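Local coordinates for protein leucine aminopeptidase (Fimbriiglobus ruber, PDB 7D1B) that probably cyclises the N-terminal glutamine of peptides to pyroglutamate, as a zinc-binding glutaminyl cyclase of the M28 peptidase family, at residues Val55-Gln60 against Met163-His168; Asn112-Trp117 against Asp180-Asp185; Ile126-Tyr131 against Ala229-Leu234; Thr281-Asp286 against Ala297-Asp302. All blocks are in the same frame, centred on the assembly; numbering follows the deposited sequence. Where two conformers were deposited one is given.

Contact 1: residues Val55-Gln60 against Met163-His168; sequences VKYVQQ and MMELAH
Tyr57 and His168 form the polar part of this interface: Tyr57 OH lies 2.6 Å from His168 NE2, a hydrogen bond between two side chains that approach from opposite directions. The rings meet rim to rim, neither over the face of the other; their planes are 8° apart, and NE2 lies at the edge of the phenol, in its plane. Carbon and sulfur contacts come from Met164, which covers one face of the phenol. Its CB stands 4.0 Å from the centroid of the Tyr57 ring in a CH-pi contact. The chain is bent at its last torsion (chi3 78°), which folds CE back until it is 3.6 Å from Tyr57 CD1, while SD makes an oblique Met-aromatic contact with the same ring. These groups join helices 51-63 and 153-167, whose local axes approach to 9.6 Å at 132° within the alpha/beta fold of M28 peptidases. Met163 projects away from Tyr57 and meets Phe181 and Leu183 of the central sheet, placing helix 153-167 between the sheet and helix 51-63. His84 adds an edge-to-face contact with the phenol. A phenylalanine in place of Tyr57 would probably leave His168 NE2 without its hydroxyl partner and the imidazole less firmly held. Glu165 OE1 comes within 4.1 Å of Tyr57 CE2 and is in a salt bridge with Arg53, while OE2 is hydrogen-bonded to His169 and to Asp50 N.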
loop_
_atom_site.group_PDB
_atom_site.type_symbol
_atom_site.label_atom_id
_atom_site.label_comp_id
_atom_site.label_asym_id
_atom_site.label_seq_id
_atom_site.Cartn_x
_atom_site.Cartn_y
_atom_site.Cartn_z
ATOM N N VAL A 55 10.782 8.038 -7.624
ATOM C CA VAL A 55 10.581 7.363 -8.907
ATOM C C VAL A 55 11.685 6.343 -9.160
ATOM O O VAL A 55 11.430 5.255 -9.705
ATOM C CB VAL A 55 10.460 8.384 -10.050
ATOM C CG1 VAL A 55 10.458 7.682 -11.395
ATOM C CG2 VAL A 55 9.205 9.209 -9.871
ATOM N N LYS A 56 12.924 6.673 -8.771
ATOM C CA LYS A 56 14.028 5.732 -8.924
ATOM C C LYS A 56 13.754 4.440 -8.174
ATOM O O LYS A 56 14.116 3.361 -8.644
ATOM C CB LYS A 56 15.339 6.369 -8.456
ATOM C CG LYS A 56 16.554 5.442 -8.457
ATOM C CD LYS A 56 17.776 6.096 -7.793
ATOM C CE LYS A 56 17.643 6.106 -6.269
ATOM N NZ LYS A 56 18.797 6.738 -5.561
ATOM N N TYR A 57 13.125 4.524 -7.001
ATOM C CA TYR A 57 12.786 3.298 -6.278
ATOM C C TYR A 57 11.725 2.485 -7.020
ATOM O O TYR A 57 11.785 1.249 -7.020
ATOM C CB TYR A 57 12.362 3.614 -4.840
ATOM C CG TYR A 57 13.487 4.094 -3.959
ATOM C CD1 TYR A 57 14.757 3.553 -4.072
ATOM C CD2 TYR A 57 13.273 5.079 -3.004
ATOM C CE1 TYR A 57 15.785 3.977 -3.257
ATOM C CE2 TYR A 57 14.294 5.511 -2.180
ATOM C CZ TYR A 57 15.554 4.970 -2.318
ATOM O OH TYR A 57 16.591 5.393 -1.511
ATOM N N VAL A 58 10.751 3.150 -7.662
ATOM C CA VAL A 58 9.828 2.393 -8.519
ATOM C C VAL A 58 10.605 1.654 -9.603
ATOM O O VAL A 58 10.377 0.464 -9.864
ATOM C CB VAL A 58 8.747 3.290 -9.147
ATOM C CG1 VAL A 58 7.860 2.447 -10.064
ATOM C CG2 VAL A 58 7.912 3.971 -8.079
ATOM N N GLN A 59 11.506 2.371 -10.283
ATOM C CA GLN A 59 12.283 1.756 -11.353
ATOM C C GLN A 59 13.109 0.589 -10.825
ATOM O O GLN A 59 13.220 -0.449 -11.484
ATOM C CB GLN A 59 13.191 2.805 -11.988
ATOM C CG GLN A 59 13.940 2.289 -13.207
ATOM C CD GLN A 59 13.012 2.094 -14.388
ATOM O OE1 GLN A 59 12.351 3.041 -14.823
ATOM N NE2 GLN A 59 12.941 0.869 -14.901
ATOM N N GLN A 60 13.709 0.742 -9.647
ATOM C CA GLN A 60 14.541 -0.321 -9.092
ATOM C C GLN A 60 13.728 -1.584 -8.840
ATOM O O GLN A 60 14.145 -2.709 -9.188
ATOM C CB GLN A 60 15.176 0.169 -7.792
ATOM C CG GLN A 60 16.013 -0.885 -7.106
ATOM C CD GLN A 60 16.632 -0.428 -5.797
ATOM O OE1 GLN A 60 16.468 0.725 -5.374
ATOM N NE2 GLN A 60 17.355 -1.337 -5.144
ATOM N N MET A 163 7.173 3.959 0.434
ATOM C CA MET A 163 7.717 3.582 1.740
ATOM C C MET A 163 9.239 3.684 1.752
ATOM O O MET A 163 9.826 4.139 2.743
ATOM C CB MET A 163 7.295 2.166 2.121
ATOM C CG MET A 163 5.836 1.978 2.403
ATOM S SD MET A 163 5.530 0.234 2.592
ATOM C CE MET A 163 3.739 0.234 2.738
ATOM N N MET A 164 9.895 3.254 0.665
ATOM C CA MET A 164 11.354 3.394 0.596
ATOM C C MET A 164 11.768 4.853 0.709
ATOM O O MET A 164 12.734 5.173 1.404
ATOM C CB MET A 164 11.882 2.779 -0.696
ATOM C CG MET A 164 11.771 1.265 -0.746
ATOM S SD MET A 164 12.399 0.563 -2.297
ATOM C CE MET A 164 14.156 0.651 -1.974
ATOM N N GLU A 165 11.056 5.752 0.027
ATOM C CA GLU A 165 11.370 7.175 0.149
ATOM C C GLU A 165 11.114 7.673 1.570
ATOM O O GLU A 165 11.961 8.345 2.170
ATOM C CB GLU A 165 10.597 8.005 -0.877
ATOM C CG GLU A 165 10.767 9.518 -0.669
ATOM C CD GLU A 165 12.213 9.992 -0.771
ATOM O OE1 GLU A 165 13.013 9.297 -1.427
ATOM O OE2 GLU A 165 12.526 11.080 -0.205
ATOM N N LEU A 166 9.938 7.360 2.121
ATOM C CA LEU A 166 9.588 7.827 3.456
ATOM C C LEU A 166 10.596 7.363 4.488
ATOM O O LEU A 166 10.863 8.077 5.466
ATOM C CB LEU A 166 8.190 7.331 3.846
ATOM C CG LEU A 166 7.011 7.985 3.130
ATOM C CD1 LEU A 166 5.725 7.266 3.501
ATOM C CD2 LEU A 166 6.920 9.457 3.469
ATOM N N ALA A 167 11.162 6.169 4.303
ATOM C CA ALA A 167 12.117 5.646 5.269
ATOM C C ALA A 167 13.316 6.562 5.479
ATOM O O ALA A 167 13.918 6.517 6.546
ATOM C CB ALA A 167 12.582 4.261 4.826
ATOM N N HIS A 168 13.707 7.364 4.476
ATOM C CA HIS A 168 14.807 8.306 4.680
ATOM C C HIS A 168 14.491 9.340 5.752
ATOM O O HIS A 168 15.420 9.903 6.348
ATOM C CB HIS A 168 15.159 9.023 3.383
ATOM C CG HIS A 168 15.812 8.138 2.375
ATOM N ND1 HIS A 168 17.155 7.833 2.420
ATOM C CD2 HIS A 168 15.310 7.483 1.298
ATOM C CE1 HIS A 168 17.453 7.035 1.408
ATOM N NE2 HIS A 168 16.353 6.804 0.717
#

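Contact 2: residues Asn112-Trp117 against Asp180-Asp185; sequences NLIASW and DFVLFD
Trp117 and Phe181 meet in a T-shaped (edge-to-face) pair at one end of two antiparallel strands, 112-117 and 180-184, inside the mixed sheet of the M28 fold. The indole NE1 stands 3.4 Å above the plane of the phenyl ring, over its centre, and the planes of the indole five-membered ring and the phenyl ring are 67° apart. Phe181 lies on the same sheet face as Ala115, Leu113 and Leu183; its own ring and Leu183 also pack against Met163 of helix 153-167. Backbone bonds set this register: the hydrogen-bonded pairs are Leu113 with Leu183 and Ala115 with Phe181, the straightest bond running from Leu183 N to Leu113 O at 177°. On the other face Ile114 CG1 is 4.3 Å from Val182 CG2, and Asp180 CB meets Ile114 CG2. There Ser116, in one of its two conformers, donates from OG to Asp180 OD1 at 2.7 Å, coming from above the carboxylate plane. Asp180 is also held by Arg124 and Tyr226. At the far end, Asn112 CG, anti to the carbonyl carbon (chi1 -64°), turns the amide toward the end of strand 180-184, where OD1 accepts Asp185 N at 2.9 Å, in the carbonyl plane.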
loop_
_atom_site.group_PDB
_atom_site.type_symbol
_atom_site.label_atom_id
_atom_site.label_comp_id
_atom_site.label_asym_id
_atom_site.label_seq_id
_atom_site.Cartn_x
_atom_site.Cartn_y
_atom_site.Cartn_z
ATOM N N ASN A 112 4.357 -11.514 4.409
ATOM C CA ASN A 112 4.156 -10.084 4.609
ATOM C C ASN A 112 5.409 -9.513 5.266
ATOM O O ASN A 112 6.069 -10.180 6.060
ATOM C CB ASN A 112 2.983 -9.806 5.549
ATOM C CG ASN A 112 1.640 -10.271 5.010
ATOM O OD1 ASN A 112 1.398 -10.291 3.791
ATOM N ND2 ASN A 112 0.742 -10.612 5.931
ATOM N N LEU A 113 5.747 -8.280 4.924
ATOM C CA LEU A 113 6.887 -7.603 5.541
ATOM C C LEU A 113 6.380 -6.427 6.364
ATOM O O LEU A 113 5.517 -5.673 5.916
ATOM C CB LEU A 113 7.846 -7.088 4.471
ATOM C CG LEU A 113 9.350 -6.910 4.671
ATOM C CD1 LEU A 113 9.983 -8.221 5.101
ATOM C CD2 LEU A 113 10.030 -6.401 3.407
ATOM N N ILE A 114 6.903 -6.268 7.571
ATOM C CA ILE A 114 6.528 -5.152 8.427
ATOM C C ILE A 114 7.801 -4.410 8.792
ATOM O O ILE A 114 8.728 -5.004 9.346
ATOM C CB ILE A 114 5.796 -5.617 9.692
ATOM C CG1 ILE A 114 4.560 -6.448 9.338
ATOM C CG2 ILE A 114 5.430 -4.406 10.574
ATOM C CD1 ILE A 114 4.009 -7.245 10.511
ATOM N N ALA A 115 7.846 -3.116 8.496
ATOM C CA ALA A 115 8.946 -2.241 8.906
ATOM C C ALA A 115 8.388 -1.275 9.944
ATOM O O ALA A 115 7.543 -0.439 9.623
ATOM C CB ALA A 115 9.537 -1.497 7.715
ATOM N N SER A 116 8.844 -1.411 11.188
ATOM C CA SER A 116 8.243 -0.731 12.325
ATOM C C SER A 116 9.111 0.426 12.779
ATOM O O SER A 116 10.336 0.290 12.920
ATOM C CB SER A 116 8.061 -1.698 13.498
ATOM O OG SER A 116 7.070 -2.660 13.266
ATOM N N TRP A 117 8.437 1.528 13.087
ATOM C CA TRP A 117 9.027 2.753 13.606
ATOM C C TRP A 117 8.351 3.105 14.926
ATOM O O TRP A 117 7.124 2.991 15.066
ATOM C CB TRP A 117 8.766 3.915 12.622
ATOM C CG TRP A 117 9.136 3.633 11.189
ATOM C CD1 TRP A 117 8.295 3.209 10.203
ATOM C CD2 TRP A 117 10.439 3.722 10.593
ATOM N NE1 TRP A 117 8.978 3.059 9.019
ATOM C CE2 TRP A 117 10.301 3.368 9.232
ATOM C CE3 TRP A 117 11.711 4.086 11.077
ATOM C CZ2 TRP A 117 11.377 3.382 8.340
ATOM C CZ3 TRP A 117 12.781 4.079 10.190
ATOM C CH2 TRP A 117 12.609 3.735 8.834
ATOM N N ASP A 180 3.760 1.491 11.484
ATOM C CA ASP A 180 4.190 0.259 10.834
ATOM C C ASP A 180 3.934 0.370 9.338
ATOM O O ASP A 180 2.797 0.632 8.918
ATOM C CB ASP A 180 3.451 -0.951 11.403
ATOM C CG ASP A 180 3.849 -1.214 12.827
ATOM O OD1 ASP A 180 5.015 -0.928 13.165
ATOM O OD2 ASP A 180 3.017 -1.674 13.627
ATOM N N PHE A 181 4.995 0.209 8.546
ATOM C CA PHE A 181 4.865 0.037 7.106
ATOM C C PHE A 181 4.610 -1.450 6.885
ATOM O O PHE A 181 5.435 -2.285 7.283
ATOM C CB PHE A 181 6.175 0.408 6.412
ATOM C CG PHE A 181 6.521 1.883 6.411
ATOM C CD1 PHE A 181 5.710 2.859 6.998
ATOM C CD2 PHE A 181 7.699 2.296 5.783
ATOM C CE1 PHE A 181 6.072 4.226 6.947
ATOM C CE2 PHE A 181 8.051 3.645 5.731
ATOM C CZ PHE A 181 7.248 4.606 6.304
ATOM N N VAL A 182 3.472 -1.792 6.297
ATOM C CA VAL A 182 3.103 -3.190 6.121
ATOM C C VAL A 182 2.966 -3.455 4.626
ATOM O O VAL A 182 2.184 -2.784 3.933
ATOM C CB VAL A 182 1.811 -3.549 6.880
ATOM C CG1 VAL A 182 1.466 -5.022 6.673
ATOM C CG2 VAL A 182 1.955 -3.199 8.375
ATOM N N LEU A 183 3.719 -4.442 4.138
ATOM C CA LEU A 183 3.671 -4.878 2.748
ATOM C C LEU A 183 2.990 -6.239 2.698
ATOM O O LEU A 183 3.496 -7.225 3.265
ATOM C CB LEU A 183 5.080 -4.940 2.168
ATOM C CG LEU A 183 5.642 -3.523 1.995
ATOM C CD1 LEU A 183 7.144 -3.568 1.937
ATOM C CD2 LEU A 183 5.048 -2.879 0.769
ATOM N N PHE A 184 1.825 -6.283 2.051
ATOM C CA PHE A 184 1.036 -7.507 1.947
ATOM C C PHE A 184 1.446 -8.317 0.728
ATOM O O PHE A 184 1.425 -7.816 -0.405
ATOM C CB PHE A 184 -0.447 -7.188 1.802
ATOM C CG PHE A 184 -1.030 -6.400 2.946
ATOM C CD1 PHE A 184 -0.966 -6.860 4.264
ATOM C CD2 PHE A 184 -1.670 -5.188 2.699
ATOM C CE1 PHE A 184 -1.533 -6.122 5.299
ATOM C CE2 PHE A 184 -2.241 -4.461 3.730
ATOM C CZ PHE A 184 -2.167 -4.924 5.024
ATOM N N ASP A 185 1.774 -9.588 0.952
ATOM C CA ASP A 185 1.918 -10.519 -0.150
ATOM C C ASP A 185 0.536 -10.979 -0.624
ATOM O O ASP A 185 -0.484 -10.794 0.053
ATOM C CB ASP A 185 2.737 -11.721 0.322
ATOM C CG ASP A 185 3.501 -12.433 -0.802
ATOM O OD1 ASP A 185 3.217 -12.230 -2.013
ATOM O OD2 ASP A 185 4.420 -13.213 -0.447
#

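Contact 3: residues Ile126-Tyr131 against Ala229-Leu234; sequences IVCSHY and AVLLDL
Cys128, Leu232 and Ala229 have the most surface buried between these two parallel strands, and each fits a different part of the join. Cys128 takes part through both backbone and sulfur: its N bonds to Val230 O at 2.8 Å and its O receives Leu232 N. The thiol is set between backbone N and carbonyl carbon (chi1 61°), which puts SG 3.8 Å from Leu231 CB. Leu232 reaches the Val127 side of the sheet with CD1, 4.0 Å from Val127 CG1, the two side chains crossing obliquely. Ala229 packs at the start of the pair, its CB 3.7 Å from Ile126 CB; here the CA atoms of Ile126 and Ala229 are 4.4 Å apart.

Beyond Cys128 the direct backbone bonds give way to water. One water donates to both Ser129 OG and Leu232 O, while a second accepts from His130 N and donates to Leu232 O, so that carbonyl receives two water hydrogens. With chi1 at 179° the Ser129 hydroxyl is turned toward its successor, where OG donates to His130 O at 2.9 Å. With an alanine here, the first water would probably lose one of its two acceptors and His130 O its hydroxyl donor.

His130 continues from the strand end: NE2 is hydrogen-bonded to OD1 of Asp155, a zinc ligand, and ND1 to Asp132 OD1. His130 is thus a second-shell residue, its side chain about 5 Å from the zinc ion; a metal site gathered near the C-terminal ends of parallel strands is characteristic of the alpha/beta M28 fold.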
loop_
_atom_site.group_PDB
_atom_site.type_symbol
_atom_site.label_atom_id
_atom_site.label_comp_id
_atom_site.label_asym_id
_atom_site.label_seq_id
_atom_site.Cartn_x
_atom_site.Cartn_y
_atom_site.Cartn_z
ATOM N N ILE A 126 -0.866 2.216 10.629
ATOM C CA ILE A 126 -0.326 1.432 9.528
ATOM C C ILE A 126 -0.322 2.273 8.258
ATOM O O ILE A 126 -1.325 2.916 7.930
ATOM C CB ILE A 126 -1.182 0.169 9.303
ATOM C CG1 ILE A 126 -1.053 -0.785 10.498
ATOM C CG2 ILE A 126 -0.818 -0.497 7.976
ATOM C CD1 ILE A 126 -2.152 -1.809 10.561
ATOM N N VAL A 127 0.788 2.223 7.524
ATOM C CA VAL A 127 0.840 2.613 6.118
ATOM C C VAL A 127 1.097 1.319 5.379
ATOM O O VAL A 127 2.065 0.616 5.693
ATOM C CB VAL A 127 1.964 3.636 5.851
ATOM C CG1 VAL A 127 2.053 3.919 4.356
ATOM C CG2 VAL A 127 1.753 4.915 6.660
ATOM N N CYS A 128 0.238 0.977 4.414
ATOM C CA CYS A 128 0.329 -0.356 3.825
ATOM C C CYS A 128 0.168 -0.307 2.309
ATOM O O CYS A 128 -0.306 0.674 1.727
ATOM C CB CYS A 128 -0.630 -1.358 4.511
ATOM S SG CYS A 128 -2.370 -0.952 4.417
ATOM N N SER A 129 0.553 -1.422 1.689
ATOM C CA SER A 129 0.503 -1.595 0.242
ATOM C C SER A 129 0.666 -3.083 0.001
ATOM O O SER A 129 1.322 -3.754 0.791
ATOM C CB SER A 129 1.688 -0.863 -0.401
ATOM O OG SER A 129 1.707 -1.016 -1.803
ATOM N N HIS A 130 0.126 -3.593 -1.110
ATOM C CA HIS A 130 0.572 -4.922 -1.524
ATOM C C HIS A 130 1.921 -4.800 -2.222
ATOM O O HIS A 130 2.338 -3.705 -2.620
ATOM C CB HIS A 130 -0.484 -5.684 -2.346
ATOM C CG HIS A 130 -0.508 -5.372 -3.818
ATOM N ND1 HIS A 130 -0.102 -6.284 -4.770
ATOM C CD2 HIS A 130 -0.976 -4.301 -4.503
ATOM C CE1 HIS A 130 -0.294 -5.774 -5.977
ATOM N NE2 HIS A 130 -0.821 -4.571 -5.843
ATOM N N TYR A 131 2.630 -5.923 -2.350
ATOM C CA TYR A 131 3.891 -5.895 -3.072
ATOM C C TYR A 131 4.105 -7.116 -3.959
ATOM O O TYR A 131 5.122 -7.172 -4.654
ATOM C CB TYR A 131 5.108 -5.603 -2.171
ATOM C CG TYR A 131 5.616 -6.704 -1.252
ATOM C CD1 TYR A 131 4.780 -7.661 -0.676
ATOM C CD2 TYR A 131 6.953 -6.740 -0.920
ATOM C CE1 TYR A 131 5.292 -8.643 0.187
ATOM C CE2 TYR A 131 7.467 -7.706 -0.070
ATOM C CZ TYR A 131 6.638 -8.657 0.481
ATOM O OH TYR A 131 7.191 -9.598 1.320
ATOM N N ALA A 229 -5.323 2.816 9.563
ATOM C CA ALA A 229 -4.485 2.302 8.492
ATOM C C ALA A 229 -4.810 3.027 7.202
ATOM O O ALA A 229 -5.979 3.268 6.903
ATOM C CB ALA A 229 -4.702 0.805 8.289
ATOM N N VAL A 230 -3.770 3.333 6.427
ATOM C CA VAL A 230 -3.917 3.866 5.077
ATOM C C VAL A 230 -3.275 2.892 4.115
ATOM O O VAL A 230 -2.081 2.597 4.241
ATOM C CB VAL A 230 -3.323 5.279 4.927
ATOM C CG1 VAL A 230 -3.373 5.684 3.469
ATOM C CG2 VAL A 230 -4.087 6.264 5.792
ATOM N N LEU A 231 -4.071 2.395 3.171
ATOM C CA LEU A 231 -3.613 1.555 2.076
ATOM C C LEU A 231 -3.355 2.435 0.863
ATOM O O LEU A 231 -4.183 3.279 0.512
ATOM C CB LEU A 231 -4.696 0.524 1.751
ATOM C CG LEU A 231 -4.433 -0.308 0.502
ATOM C CD1 LEU A 231 -3.214 -1.222 0.684
ATOM C CD2 LEU A 231 -5.658 -1.136 0.149
ATOM N N LEU A 232 -2.203 2.249 0.248
ATOM C CA LEU A 232 -1.837 2.966 -0.973
ATOM C C LEU A 232 -2.020 2.017 -2.148
ATOM O O LEU A 232 -1.396 0.959 -2.170
ATOM C CB LEU A 232 -0.364 3.336 -0.890
ATOM C CG LEU A 232 0.012 4.263 0.268
ATOM C CD1 LEU A 232 1.538 4.355 0.364
ATOM C CD2 LEU A 232 -0.646 5.634 0.109
ATOM N N ASP A 233 -2.835 2.395 -3.135
ATOM C CA ASP A 233 -3.012 1.527 -4.299
ATOM C C ASP A 233 -3.402 2.382 -5.507
ATOM O O ASP A 233 -4.344 3.173 -5.406
ATOM C CB ASP A 233 -4.147 0.533 -4.006
ATOM C CG ASP A 233 -4.110 -0.700 -4.912
ATOM O OD1 ASP A 233 -3.175 -0.839 -5.748
ATOM O OD2 ASP A 233 -5.021 -1.572 -4.804
ATOM N N LEU A 234 -2.711 2.244 -6.636
ATOM C CA LEU A 234 -3.075 2.965 -7.857
ATOM C C LEU A 234 -3.186 4.467 -7.596
ATOM O O LEU A 234 -4.191 5.105 -7.929
ATOM C CB LEU A 234 -4.357 2.428 -8.496
ATOM C CG LEU A 234 -4.499 0.926 -8.642
ATOM C CD1 LEU A 234 -5.874 0.615 -9.212
ATOM C CD2 LEU A 234 -3.435 0.347 -9.518
HETATM O O HOH W 1 0.760 0.623 -3.951
HETATM O O HOH W 2 -1.507 -1.789 -2.658
#

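Contact 4: residues Thr281-Asp286 against Ala297-Asp302; sequences TDVLDD and AVDVID
The backbones of Asp285 and Asp299 approach no nearer than 7.6 Å between CA atoms, and no backbone hydrogen bond links the loop 281-286 to 297-302, the stretch containing edge strand 297-300. Side chains alone close the distance, with both aspartates pointing at the opposite segment. Asp285 OD2 lies 2.6 Å from Asp299 OD2, and the two side chains cross at about a right angle with their carboxylate planes 66° apart. Asp299 CG is anti to the backbone N (chi1 -162°), which carries the carboxylate out from the strand toward the loop; its OD2 also comes within 3.2 Å of Asp285 CB. The other Asp285 oxygen is occupied within the loop: OD1 accepts Asp286 N at 2.9 Å, on the anti side and 33° out of the carboxylate plane, which limits the turn of the group. Beside the acids, a small apolar contact forms where Ile301 CD1 meets Val283 CG1 at 4.0 Å. That same CD1 lies 3.9 Å from Asp285 OD2, so the carboxylate has a hydrocarbon neighbour on the strand side. Asp233 also brings its OD2 close to Asp285 OD2, making a cluster of three buried carboxylates. The side chain of Asp285 is about 8 Å from the zinc ion. Such a cluster of close acids near the metal site is consistent with the carboxylic-acid hydrogen-bond network associated with glutaminyl cyclase activity in M28 enzymes.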
loop_
_atom_site.group_PDB
_atom_site.type_symbol
_atom_site.label_atom_id
_atom_site.label_comp_id
_atom_site.label_asym_id
_atom_site.label_seq_id
_atom_site.Cartn_x
_atom_site.Cartn_y
_atom_site.Cartn_z
ATOM N N THR A 281 -17.845 2.214 -7.588
ATOM C CA THR A 281 -18.136 3.103 -6.477
ATOM C C THR A 281 -17.456 2.599 -5.207
ATOM O O THR A 281 -16.934 3.397 -4.420
ATOM C CB THR A 281 -19.668 3.211 -6.333
ATOM O OG1 THR A 281 -20.245 3.692 -7.562
ATOM C CG2 THR A 281 -20.061 4.153 -5.234
ATOM N N ASP A 282 -17.446 1.269 -5.014
ATOM C CA ASP A 282 -16.850 0.586 -3.878
ATOM C C ASP A 282 -15.806 -0.377 -4.413
ATOM O O ASP A 282 -16.039 -1.064 -5.414
ATOM C CB ASP A 282 -17.916 -0.204 -3.110
ATOM C CG ASP A 282 -18.899 0.695 -2.353
ATOM O OD1 ASP A 282 -18.783 1.942 -2.406
ATOM O OD2 ASP A 282 -19.789 0.143 -1.687
ATOM N N VAL A 283 -14.656 -0.423 -3.751
ATOM C CA VAL A 283 -13.492 -1.140 -4.258
ATOM C C VAL A 283 -13.047 -2.135 -3.199
ATOM O O VAL A 283 -12.627 -1.735 -2.110
ATOM C CB VAL A 283 -12.344 -0.180 -4.619
ATOM C CG1 VAL A 283 -11.181 -0.969 -5.234
ATOM C CG2 VAL A 283 -12.816 0.923 -5.576
ATOM N N LEU A 284 -13.132 -3.423 -3.509
ATOM C CA LEU A 284 -12.522 -4.427 -2.646
ATOM C C LEU A 284 -11.007 -4.305 -2.749
ATOM O O LEU A 284 -10.454 -4.218 -3.852
ATOM C CB LEU A 284 -12.962 -5.822 -3.080
ATOM C CG LEU A 284 -14.459 -6.101 -2.915
ATOM C CD1 LEU A 284 -14.789 -7.439 -3.539
ATOM C CD2 LEU A 284 -14.842 -6.057 -1.437
ATOM N N ASP A 285 -10.329 -4.312 -1.607
ATOM C CA ASP A 285 -8.886 -4.139 -1.615
ATOM C C ASP A 285 -8.353 -4.646 -0.275
ATOM O O ASP A 285 -9.094 -5.199 0.553
ATOM C CB ASP A 285 -8.541 -2.674 -1.903
ATOM C CG ASP A 285 -7.239 -2.495 -2.632
ATOM O OD1 ASP A 285 -6.403 -3.419 -2.655
ATOM O OD2 ASP A 285 -7.021 -1.380 -3.187
ATOM N N ASP A 286 -7.051 -4.464 -0.054
ATOM C CA ASP A 286 -6.416 -4.952 1.162
ATOM C C ASP A 286 -6.933 -4.283 2.429
ATOM O O ASP A 286 -6.659 -4.795 3.521
ATOM C CB ASP A 286 -4.896 -4.788 1.057
ATOM C CG ASP A 286 -4.226 -5.882 0.239
ATOM O OD1 ASP A 286 -4.561 -7.081 0.422
ATOM O OD2 ASP A 286 -3.312 -5.545 -0.540
ATOM N N ALA A 297 -9.682 1.755 8.196
ATOM C CA ALA A 297 -8.712 1.633 7.114
ATOM C C ALA A 297 -9.262 2.255 5.838
ATOM O O ALA A 297 -10.369 1.928 5.383
ATOM C CB ALA A 297 -8.312 0.176 6.873
ATOM N N VAL A 298 -8.458 3.145 5.255
ATOM C CA VAL A 298 -8.828 3.903 4.062
ATOM C C VAL A 298 -7.945 3.480 2.904
ATOM O O VAL A 298 -6.723 3.373 3.052
ATOM C CB VAL A 298 -8.674 5.414 4.327
ATOM C CG1 VAL A 298 -8.784 6.226 3.044
ATOM C CG2 VAL A 298 -9.661 5.853 5.379
ATOM N N ASP A 299 -8.564 3.313 1.735
ATOM C CA ASP A 299 -7.857 3.044 0.486
ATOM C C ASP A 299 -7.640 4.365 -0.242
ATOM O O ASP A 299 -8.607 5.040 -0.612
ATOM C CB ASP A 299 -8.684 2.077 -0.361
ATOM C CG ASP A 299 -7.889 1.400 -1.458
ATOM O OD1 ASP A 299 -6.684 1.683 -1.645
ATOM O OD2 ASP A 299 -8.519 0.531 -2.129
ATOM N N VAL A 300 -6.382 4.742 -0.403
ATOM C CA VAL A 300 -5.976 5.925 -1.151
ATOM C C VAL A 300 -5.668 5.408 -2.554
ATOM O O VAL A 300 -4.634 4.764 -2.784
ATOM C CB VAL A 300 -4.784 6.612 -0.476
ATOM C CG1 VAL A 300 -4.211 7.698 -1.388
ATOM C CG2 VAL A 300 -5.243 7.207 0.844
ATOM N N ILE A 301 -6.602 5.663 -3.481
ATOM C CA ILE A 301 -6.661 4.960 -4.756
ATOM C C ILE A 301 -7.335 5.856 -5.782
ATOM O O ILE A 301 -8.270 6.596 -5.466
ATOM C CB ILE A 301 -7.430 3.621 -4.589
ATOM C CG1 ILE A 301 -7.517 2.828 -5.905
ATOM C CG2 ILE A 301 -8.832 3.840 -3.987
ATOM C CD1 ILE A 301 -7.962 1.381 -5.713
ATOM N N ASP A 302 -6.894 5.742 -7.038
ATOM C CA ASP A 302 -7.666 6.222 -8.180
ATOM C C ASP A 302 -7.948 4.993 -9.037
ATOM O O ASP A 302 -7.103 4.568 -9.835
ATOM C CB ASP A 302 -6.917 7.285 -8.972
ATOM C CG ASP A 302 -7.662 7.730 -10.210
ATOM O OD1 ASP A 302 -8.799 7.244 -10.457
ATOM O OD2 ASP A 302 -7.089 8.597 -10.927
#

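How the contacts relate
All four contacts are buried, but contact 3 lies nearest the middle of the chain and contact 1 farthest out. Contacts 2 and 3 lie within one mixed sheet, and contact 4 reaches it through edge strand 297-300: strand 178-184 of contact 2 bonds to strand 123-130 of contact 3, whose other strand, 225-232, bonds to 297-300. Contact 1 is the exception, a helix pair, yet Met163 packs onto both contacts 2 and 3. Chemistry follows place: aromatic and sulfur packing between helices, regular backbone bonding in the sheet, bridging waters where contact 3 opens toward the metal, and clustered carboxylates in contact 4, joined to contact 3 through Asp233.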